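Local coordinates for protein muramoyltetrapeptide carboxypeptidase (Oxalobacter formigenes OXCC13, PDB 6UUK) that probably acts as a serine-type LD-carboxypeptidase of the S66 family that removes the terminal D-alanine from muramoyl tetrapeptides of the cell wall, at residues B[69-82]-B[178-192]. Sequence-based numbering, arbitrary orientation.
Sequences DLQRAIGVLKSRGY and FTRGDLSAFTLNHFD
Arg80 runs extended from its backbone, then bends at chi3 (72°), and this turn lays its guanidinium across helix 185-196 beside Asp192. Arg72 bends in the same way at chi3 (62°) and curls round to the carbonyl of Thr179. Arg80 grips Asp192 side-on. In this salt bridge Arg80 NE gives the straighter bond, 2.8 Å to Asp192 OD2 on the syn side, and NH2 reaches the same oxygen from above the carboxylate plane. Arg80 NH2 also bonds Asn189 OD1 at 2.9 Å, with the amide and guanidinium planes turned 40° apart. Leu188 CB covers one face of this guanidinium. Tyr82 brings its hydroxyl up to Asp192, with Tyr82 OH 3.2 Å from Asp192 CG, but this tyrosine is poorly ordered.

The contact joins two parts of the S66 fold. Helix 67-79 packs against strands 83-86 and 55-59 of the parallel part of the N-terminal sheet. Segment 178-192 leads from helix 174-177 into helix 185-196, where Ser184 is the N-cap. The predicted catalytic residues Ser152, Glu246 and His316 lie away from it.

Apolar groups fill the middle. Leu77 CD2 sits over one face of the Phe178 ring, a CH-pi contact 3.9 Å from CD2 to the ring centroid. Val76 CG1 meets the ring edge in plane, while Val76 and Leu183 touch tip to tip. Ala73 CB lies 3.6 Å from Phe178 CB. Farther along, Thr179 CG2 lies 3.7 Å from Asp69 CB, and Thr179 OG1 bonds Ile174 O. Arg72 NE holds Thr179 O at 2.7 Å. Arg72 NH2 also makes a weak bond to Asp69 OD1, part of a salt bridge within segment 69-82.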
ATOM      1  N   ASP B  69      15.437  26.324   7.082  1.00 30.89           N
ATOM      2  CA  ASP B  69      14.420  26.370   6.038  1.00 24.88           C
ATOM      3  C   ASP B  69      13.088  26.872   6.582  1.00 21.46           C
ATOM      4  O   ASP B  69      12.373  27.611   5.897  1.00 23.10           O
ATOM      5  CB  ASP B  69      14.257  24.987   5.404  1.00 22.29           C
ATOM      6  CG  ASP B  69      15.525  24.504   4.728  1.00 30.61           C
ATOM      7  OD1 ASP B  69      16.551  25.211   4.810  1.00 31.75           O
ATOM      8  OD2 ASP B  69      15.496  23.417   4.113  1.00 48.99           O
ATOM      9  N   LEU B  70      12.743  26.487   7.813  1.00 18.19           N
ATOM     10  CA  LEU B  70      11.470  26.907   8.391  1.00 21.96           C
ATOM     11  C   LEU B  70      11.419  28.417   8.585  1.00 20.09           C
ATOM     12  O   LEU B  70      10.400  29.053   8.292  1.00 24.38           O
ATOM     13  CB  LEU B  70      11.232  26.187   9.717  1.00 23.83           C
ATOM     14  CG  LEU B  70       9.975  26.596  10.489  1.00 22.77           C
ATOM     15  CD1 LEU B  70       8.724  26.349   9.658  1.00 18.56           C
ATOM     16  CD2 LEU B  70       9.896  25.861  11.819  1.00 19.63           C
ATOM     17  N   GLN B  71      12.510  29.009   9.079  1.00 17.51           N
ATOM     18  CA  GLN B  71      12.533  30.453   9.294  1.00 19.20           C
ATOM     19  C   GLN B  71      12.405  31.218   7.984  1.00 20.25           C
ATOM     20  O   GLN B  71      11.834  32.315   7.960  1.00 25.97           O
ATOM     21  CB  GLN B  71      13.814  30.852  10.026  1.00 28.27           C
ATOM     22  CG  GLN B  71      13.875  30.367  11.465  1.00 32.61           C
ATOM     23  CD  GLN B  71      15.221  30.625  12.112  1.00 44.81           C
ATOM     24  OE1 GLN B  71      16.260  30.573  11.452  1.00 48.28           O
ATOM     25  NE2 GLN B  71      15.210  30.909  13.409  1.00 39.55           N
ATOM     26  N   ARG B  72      12.924  30.662   6.888  1.00 21.27           N
ATOM     27  CA  ARG B  72      12.732  31.287   5.584  1.00 17.02           C
ATOM     28  C   ARG B  72      11.296  31.118   5.104  1.00 18.04           C
ATOM     29  O   ARG B  72      10.740  32.014   4.456  1.00 21.07           O
ATOM     30  CB  ARG B  72      13.713  30.699   4.571  1.00 21.31           C
ATOM     31  CG  ARG B  72      13.558  31.241   3.158  1.00 19.88           C
ATOM     32  CD  ARG B  72      14.579  30.634   2.204  1.00 16.50           C
ATOM     33  NE  ARG B  72      14.432  29.186   2.074  1.00 19.43           N
ATOM     34  CZ  ARG B  72      15.194  28.296   2.703  1.00 23.60           C
ATOM     35  NH1 ARG B  72      16.165  28.700   3.510  1.00 23.81           N
ATOM     36  NH2 ARG B  72      14.986  26.998   2.523  1.00 21.11           N
ATOM     37  N   ALA B  73      10.675  29.978   5.417  1.00 19.62           N
ATOM     38  CA  ALA B  73       9.288  29.756   5.026  1.00 22.49           C
ATOM     39  C   ALA B  73       8.344  30.683   5.782  1.00 20.85           C
ATOM     40  O   ALA B  73       7.338  31.140   5.227  1.00 28.87           O
ATOM     41  CB  ALA B  73       8.904  28.297   5.259  1.00 24.74           C
ATOM     42  N   ILE B  74       8.650  30.967   7.050  1.00 18.82           N
ATOM     43  CA  ILE B  74       7.822  31.884   7.827  1.00 22.92           C
ATOM     44  C   ILE B  74       7.903  33.293   7.250  1.00 19.80           C
ATOM     45  O   ILE B  74       6.906  34.024   7.219  1.00 18.27           O
ATOM     46  CB  ILE B  74       8.236  31.848   9.310  1.00 20.01           C
ATOM     47  CG1 ILE B  74       8.002  30.453   9.894  1.00 15.88           C
ATOM     48  CG2 ILE B  74       7.473  32.892  10.111  1.00 16.01           C
ATOM     49  CD1 ILE B  74       8.426  30.315  11.338  1.00 20.54           C
ATOM     50  N   GLY B  75       9.086  33.691   6.776  1.00 18.51           N
ATOM     51  CA  GLY B  75       9.226  35.000   6.161  1.00 18.67           C
ATOM     52  C   GLY B  75       8.402  35.156   4.899  1.00 21.36           C
ATOM     53  O   GLY B  75       7.928  36.254   4.594  1.00 24.64           O
ATOM     54  N   VAL B  76       8.219  34.067   4.149  1.00 25.01           N
ATOM     55  CA  VAL B  76       7.367  34.115   2.965  1.00 19.53           C
ATOM     56  C   VAL B  76       5.914  34.333   3.369  1.00 25.86           C
ATOM     57  O   VAL B  76       5.210  35.171   2.793  1.00 27.76           O
ATOM     58  CB  VAL B  76       7.535  32.834   2.129  1.00 21.67           C
ATOM     59  CG1 VAL B  76       6.607  32.862   0.923  1.00 19.89           C
ATOM     60  CG2 VAL B  76       8.982  32.673   1.691  1.00 21.46           C
ATOM     61  N   LEU B  77       5.446  33.581   4.368  1.00 25.60           N
ATOM     62  CA  LEU B  77       4.098  33.791   4.887  1.00 26.59           C
ATOM     63  C   LEU B  77       3.938  35.190   5.467  1.00 30.96           C
ATOM     64  O   LEU B  77       2.839  35.756   5.433  1.00 41.39           O
ATOM     65  CB  LEU B  77       3.777  32.733   5.943  1.00 28.87           C
ATOM     66  CG  LEU B  77       3.790  31.282   5.452  1.00 31.86           C
ATOM     67  CD1 LEU B  77       3.875  30.311   6.619  1.00 20.16           C
ATOM     68  CD2 LEU B  77       2.558  30.999   4.608  1.00 36.16           C
ATOM     69  N   LYS B  78       5.020  35.762   5.999  1.00 35.16           N
ATOM     70  CA  LYS B  78       4.982  37.143   6.464  1.00 32.52           C
ATOM     71  C   LYS B  78       4.895  38.113   5.292  1.00 37.03           C
ATOM     72  O   LYS B  78       4.098  39.060   5.314  1.00 36.55           O
ATOM     73  CB  LYS B  78       6.219  37.440   7.314  1.00 37.65           C
ATOM     74  CG  LYS B  78       6.456  38.918   7.570  1.00 51.42           C
ATOM     75  CD  LYS B  78       7.899  39.176   7.971  1.00 56.66           C
ATOM     76  CE  LYS B  78       8.857  38.725   6.878  1.00 32.94           C
ATOM     77  NZ  LYS B  78      10.280  38.961   7.249  1.00 32.31           N
ATOM     78  N   SER B  79       5.709  37.891   4.257  1.00 32.00           N
ATOM     79  CA  SER B  79       5.718  38.791   3.110  1.00 30.65           C
ATOM     80  C   SER B  79       4.382  38.786   2.380  1.00 35.18           C
ATOM     81  O   SER B  79       3.990  39.804   1.797  1.00 34.99           O
ATOM     82  CB  SER B  79       6.848  38.411   2.152  1.00 31.13           C
ATOM     83  OG  SER B  79       6.676  37.095   1.656  1.00 31.57           O
ATOM     84  N   ARG B  80       3.671  37.661   2.396  1.00 35.49           N
ATOM     85  CA  ARG B  80       2.351  37.588   1.786  1.00 39.28           C
ATOM     86  C   ARG B  80       1.248  38.088   2.711  1.00 42.97           C
ATOM     87  O   ARG B  80       0.075  38.059   2.323  1.00 47.93           O
ATOM     88  CB  ARG B  80       2.055  36.152   1.342  1.00 37.09           C
ATOM     89  CG  ARG B  80       3.104  35.577   0.402  1.00 32.61           C
ATOM     90  CD  ARG B  80       2.670  34.247  -0.191  1.00 33.53           C
ATOM     91  NE  ARG B  80       1.606  34.409  -1.178  1.00 41.37           N
ATOM     92  CZ  ARG B  80       1.816  34.659  -2.467  1.00 35.57           C
ATOM     93  NH1 ARG B  80       3.053  34.781  -2.929  1.00 39.91           N
ATOM     94  NH2 ARG B  80       0.789  34.791  -3.295  1.00 42.12           N
ATOM     95  N   GLY B  81       1.593  38.541   3.915  1.00 46.99           N
ATOM     96  CA  GLY B  81       0.633  39.167   4.804  1.00 38.75           C
ATOM     97  C   GLY B  81      -0.187  38.204   5.636  1.00 43.59           C
ATOM     98  O   GLY B  81      -1.411  38.140   5.490  1.00 49.78           O
ATOM     99  N   TYR B  82       0.471  37.453   6.519  1.00 50.00           N
ATOM    100  CA  TYR B  82      -0.228  36.522   7.393  1.00 47.01           C
ATOM    101  C   TYR B  82       0.473  36.468   8.742  1.00 37.92           C
ATOM    102  O   TYR B  82       1.691  36.648   8.834  1.00 37.60           O
ATOM    103  CB  TYR B  82      -0.308  35.118   6.778  1.00 61.56           C
ATOM    104  CG  TYR B  82      -1.051  35.066   5.461  1.00 77.79           C
ATOM    105  CD1 TYR B  82      -2.437  35.143   5.420  1.00 85.61           C
ATOM    106  CD2 TYR B  82      -0.366  34.936   4.260  1.00 77.22           C
ATOM    107  CE1 TYR B  82      -3.120  35.097   4.218  1.00 87.15           C
ATOM    108  CE2 TYR B  82      -1.042  34.888   3.053  1.00 77.68           C
ATOM    109  CZ  TYR B  82      -2.418  34.970   3.039  1.00 83.94           C
ATOM    110  OH  TYR B  82      -3.094  34.922   1.841  1.00 87.41           O
ATOM    111  N   PHE B 178       7.107  26.518   0.592  1.00 22.07           N
ATOM    112  CA  PHE B 178       7.507  27.800   1.150  1.00 29.87           C
ATOM    113  C   PHE B 178       8.984  27.881   1.505  1.00 20.30           C
ATOM    114  O   PHE B 178       9.500  28.994   1.660  1.00 20.33           O
ATOM    115  CB  PHE B 178       6.680  28.129   2.403  1.00 31.53           C
ATOM    116  CG  PHE B 178       5.221  28.354   2.126  1.00 26.93           C
ATOM    117  CD1 PHE B 178       4.778  29.562   1.612  1.00 28.88           C
ATOM    118  CD2 PHE B 178       4.291  27.359   2.383  1.00 31.86           C
ATOM    119  CE1 PHE B 178       3.435  29.772   1.356  1.00 33.41           C
ATOM    120  CE2 PHE B 178       2.948  27.564   2.131  1.00 34.18           C
ATOM    121  CZ  PHE B 178       2.520  28.772   1.616  1.00 32.14           C
ATOM    122  N   THR B 179       9.674  26.748   1.638  1.00 22.96           N
ATOM    123  CA  THR B 179      11.101  26.745   1.934  1.00 23.79           C
ATOM    124  C   THR B 179      11.971  26.847   0.690  1.00 25.49           C
ATOM    125  O   THR B 179      13.137  27.242   0.799  1.00 33.88           O
ATOM    126  CB  THR B 179      11.488  25.473   2.698  1.00 32.14           C
ATOM    127  OG1 THR B 179      11.034  24.322   1.976  1.00 30.71           O
ATOM    128  CG2 THR B 179      10.875  25.473   4.088  1.00 23.35           C
ATOM    129  N   ARG B 180      11.441  26.502  -0.478  1.00 22.80           N
ATOM    130  CA  ARG B 180      12.243  26.516  -1.691  1.00 24.32           C
ATOM    131  C   ARG B 180      12.536  27.945  -2.138  1.00 33.73           C
ATOM    132  O   ARG B 180      11.725  28.858  -1.961  1.00 36.10           O
ATOM    133  CB  ARG B 180      11.532  25.760  -2.812  1.00 26.82           C
ATOM    134  CG  ARG B 180      10.132  26.269  -3.117  1.00 28.40           C
ATOM    135  CD  ARG B 180       9.696  25.840  -4.506  1.00 25.43           C
ATOM    136  NE  ARG B 180       9.827  24.400  -4.702  1.00 30.55           N
ATOM    137  CZ  ARG B 180       9.932  23.817  -5.891  1.00 23.41           C
ATOM    138  NH1 ARG B 180       9.935  24.553  -6.994  1.00 26.95           N
ATOM    139  NH2 ARG B 180      10.046  22.499  -5.979  1.00 20.18           N
ATOM    140  N   GLY B 181      13.724  28.134  -2.718  1.00 25.83           N
ATOM    141  CA  GLY B 181      14.070  29.416  -3.303  1.00 20.94           C
ATOM    142  C   GLY B 181      13.420  29.687  -4.640  1.00 20.98           C
ATOM    143  O   GLY B 181      13.249  30.853  -5.010  1.00 22.25           O
ATOM    144  N   ASP B 182      13.055  28.636  -5.373  1.00 30.70           N
ATOM    145  CA  ASP B 182      12.357  28.776  -6.650  1.00 34.67           C
ATOM    146  C   ASP B 182      10.844  28.739  -6.425  1.00 29.30           C
ATOM    147  O   ASP B 182      10.131  27.847  -6.886  1.00 32.38           O
ATOM    148  CB  ASP B 182      12.812  27.687  -7.618  1.00 36.50           C
ATOM    149  CG  ASP B 182      12.482  28.009  -9.067  1.00 42.02           C
ATOM    150  OD1 ASP B 182      11.293  28.206  -9.388  1.00 50.82           O
ATOM    151  OD2 ASP B 182      13.422  28.068  -9.888  1.00 46.42           O
ATOM    152  N   LEU B 183      10.365  29.742  -5.689  1.00 25.27           N
ATOM    153  CA  LEU B 183       8.962  29.795  -5.300  1.00 23.36           C
ATOM    154  C   LEU B 183       8.055  29.828  -6.523  1.00 29.00           C
ATOM    155  O   LEU B 183       8.377  30.441  -7.545  1.00 22.70           O
ATOM    156  CB  LEU B 183       8.703  31.019  -4.421  1.00 22.36           C
ATOM    157  CG  LEU B 183       9.272  30.972  -3.002  1.00 24.83           C
ATOM    158  CD1 LEU B 183       9.061  32.301  -2.295  1.00 18.62           C
ATOM    159  CD2 LEU B 183       8.636  29.839  -2.213  1.00 20.44           C
ATOM    160  N   SER B 184       6.911  29.160  -6.411  1.00 33.35           N
ATOM    161  CA  SER B 184       5.949  29.050  -7.499  1.00 20.30           C
ATOM    162  C   SER B 184       4.812  30.037  -7.267  1.00 20.73           C
ATOM    163  O   SER B 184       4.104  29.948  -6.259  1.00 24.67           O
ATOM    164  CB  SER B 184       5.405  27.625  -7.603  1.00 18.89           C
ATOM    165  OG  SER B 184       4.416  27.528  -8.612  1.00 24.68           O
ATOM    166  N   ALA B 185       4.641  30.975  -8.202  1.00 23.78           N
ATOM    167  CA  ALA B 185       3.507  31.886  -8.123  1.00 25.03           C
ATOM    168  C   ALA B 185       2.192  31.159  -8.365  1.00 25.93           C
ATOM    169  O   ALA B 185       1.162  31.536  -7.797  1.00 23.40           O
ATOM    170  CB  ALA B 185       3.676  33.030  -9.122  1.00 15.21           C
ATOM    171  N   PHE B 186       2.208  30.114  -9.196  1.00 24.08           N
ATOM    172  CA  PHE B 186       0.994  29.344  -9.450  1.00 19.91           C
ATOM    173  C   PHE B 186       0.495  28.669  -8.179  1.00 21.44           C
ATOM    174  O   PHE B 186      -0.711  28.652  -7.908  1.00 24.40           O
ATOM    175  CB  PHE B 186       1.258  28.309 -10.545  1.00 29.63           C
ATOM    176  CG  PHE B 186       0.076  27.436 -10.862  1.00 25.86           C
ATOM    177  CD1 PHE B 186      -0.102  26.223 -10.214  1.00 22.85           C
ATOM    178  CD2 PHE B 186      -0.849  27.820 -11.818  1.00 20.96           C
ATOM    179  CE1 PHE B 186      -1.184  25.417 -10.506  1.00 20.21           C
ATOM    180  CE2 PHE B 186      -1.933  27.016 -12.116  1.00 23.20           C
ATOM    181  CZ  PHE B 186      -2.100  25.813 -11.458  1.00 19.82           C
ATOM    182  N   THR B 187       1.408  28.107  -7.386  1.00 20.99           N
ATOM    183  CA  THR B 187       1.006  27.399  -6.175  1.00 24.12           C
ATOM    184  C   THR B 187       0.550  28.370  -5.092  1.00 25.59           C
ATOM    185  O   THR B 187      -0.492  28.164  -4.457  1.00 19.74           O
ATOM    186  CB  THR B 187       2.160  26.534  -5.666  1.00 20.02           C
ATOM    187  OG1 THR B 187       2.477  25.533  -6.643  1.00 15.81           O
ATOM    188  CG2 THR B 187       1.787  25.858  -4.356  1.00 30.14           C
ATOM    189  N   LEU B 188       1.314  29.443  -4.873  1.00 30.76           N
ATOM    190  CA  LEU B 188       1.013  30.354  -3.774  1.00 23.58           C
ATOM    191  C   LEU B 188      -0.229  31.192  -4.051  1.00 28.43           C
ATOM    192  O   LEU B 188      -0.981  31.505  -3.120  1.00 28.82           O
ATOM    193  CB  LEU B 188       2.217  31.256  -3.495  1.00 29.26           C
ATOM    194  CG  LEU B 188       3.255  30.760  -2.481  1.00 32.78           C
ATOM    195  CD1 LEU B 188       3.794  29.383  -2.845  1.00 33.48           C
ATOM    196  CD2 LEU B 188       4.393  31.761  -2.351  1.00 24.83           C
ATOM    197  N   ASN B 189      -0.467  31.564  -5.310  1.00 25.26           N
ATOM    198  CA  ASN B 189      -1.652  32.353  -5.633  1.00 28.78           C
ATOM    199  C   ASN B 189      -2.916  31.502  -5.601  1.00 32.63           C
ATOM    200  O   ASN B 189      -3.973  31.974  -5.168  1.00 33.48           O
ATOM    201  CB  ASN B 189      -1.488  33.020  -6.999  1.00 33.17           C
ATOM    202  CG  ASN B 189      -0.346  34.017  -7.027  1.00 25.33           C
ATOM    203  OD1 ASN B 189       0.472  34.068  -6.108  1.00 23.96           O
ATOM    204  ND2 ASN B 189      -0.280  34.813  -8.087  1.00 26.10           N
ATOM    205  N   HIS B 190      -2.831  30.249  -6.058  1.00 31.65           N
ATOM    206  CA  HIS B 190      -3.978  29.353  -5.957  1.00 28.42           C
ATOM    207  C   HIS B 190      -4.290  29.007  -4.508  1.00 25.68           C
ATOM    208  O   HIS B 190      -5.452  28.760  -4.166  1.00 24.01           O
ATOM    209  CB  HIS B 190      -3.731  28.078  -6.762  1.00 23.08           C
ATOM    210  CG  HIS B 190      -4.114  28.188  -8.205  1.00 23.54           C
ATOM    211  ND1 HIS B 190      -5.339  27.771  -8.683  1.00 26.30           N
ATOM    212  CD2 HIS B 190      -3.435  28.662  -9.276  1.00 28.77           C
ATOM    213  CE1 HIS B 190      -5.398  27.987  -9.985  1.00 30.06           C
ATOM    214  NE2 HIS B 190      -4.256  28.527 -10.370  1.00 28.81           N
ATOM    215  N   PHE B 191      -3.274  28.986  -3.644  1.00 25.60           N
ATOM    216  CA  PHE B 191      -3.505  28.701  -2.231  1.00 23.38           C
ATOM    217  C   PHE B 191      -4.196  29.872  -1.543  1.00 30.98           C
ATOM    218  O   PHE B 191      -5.197  29.688  -0.841  1.00 28.15           O
ATOM    219  CB  PHE B 191      -2.184  28.368  -1.539  1.00 29.34           C
ATOM    220  CG  PHE B 191      -2.279  28.315  -0.041  1.00 25.88           C
ATOM    221  CD1 PHE B 191      -2.898  27.250   0.591  1.00 32.31           C
ATOM    222  CD2 PHE B 191      -1.743  29.329   0.735  1.00 21.11           C
ATOM    223  CE1 PHE B 191      -2.986  27.201   1.970  1.00 33.53           C
ATOM    224  CE2 PHE B 191      -1.828  29.286   2.113  1.00 27.43           C
ATOM    225  CZ  PHE B 191      -2.450  28.220   2.732  1.00 28.95           C
ATOM    226  N   ASP B 192      -3.676  31.087  -1.735  1.00 34.29           N
ATOM    227  CA  ASP B 192      -4.286  32.261  -1.120  1.00 30.48           C
ATOM    228  C   ASP B 192      -5.692  32.507  -1.651  1.00 37.15           C
ATOM    229  O   ASP B 192      -6.543  33.040  -0.930  1.00 34.44           O
ATOM    230  CB  ASP B 192      -3.413  33.494  -1.354  1.00 38.24           C
ATOM    231  CG  ASP B 192      -2.051  33.378  -0.699  1.00 37.30           C
ATOM    232  OD1 ASP B 192      -1.814  32.383   0.017  1.00 35.25           O
ATOM    233  OD2 ASP B 192      -1.215  34.284  -0.899  1.00 40.96           O
TER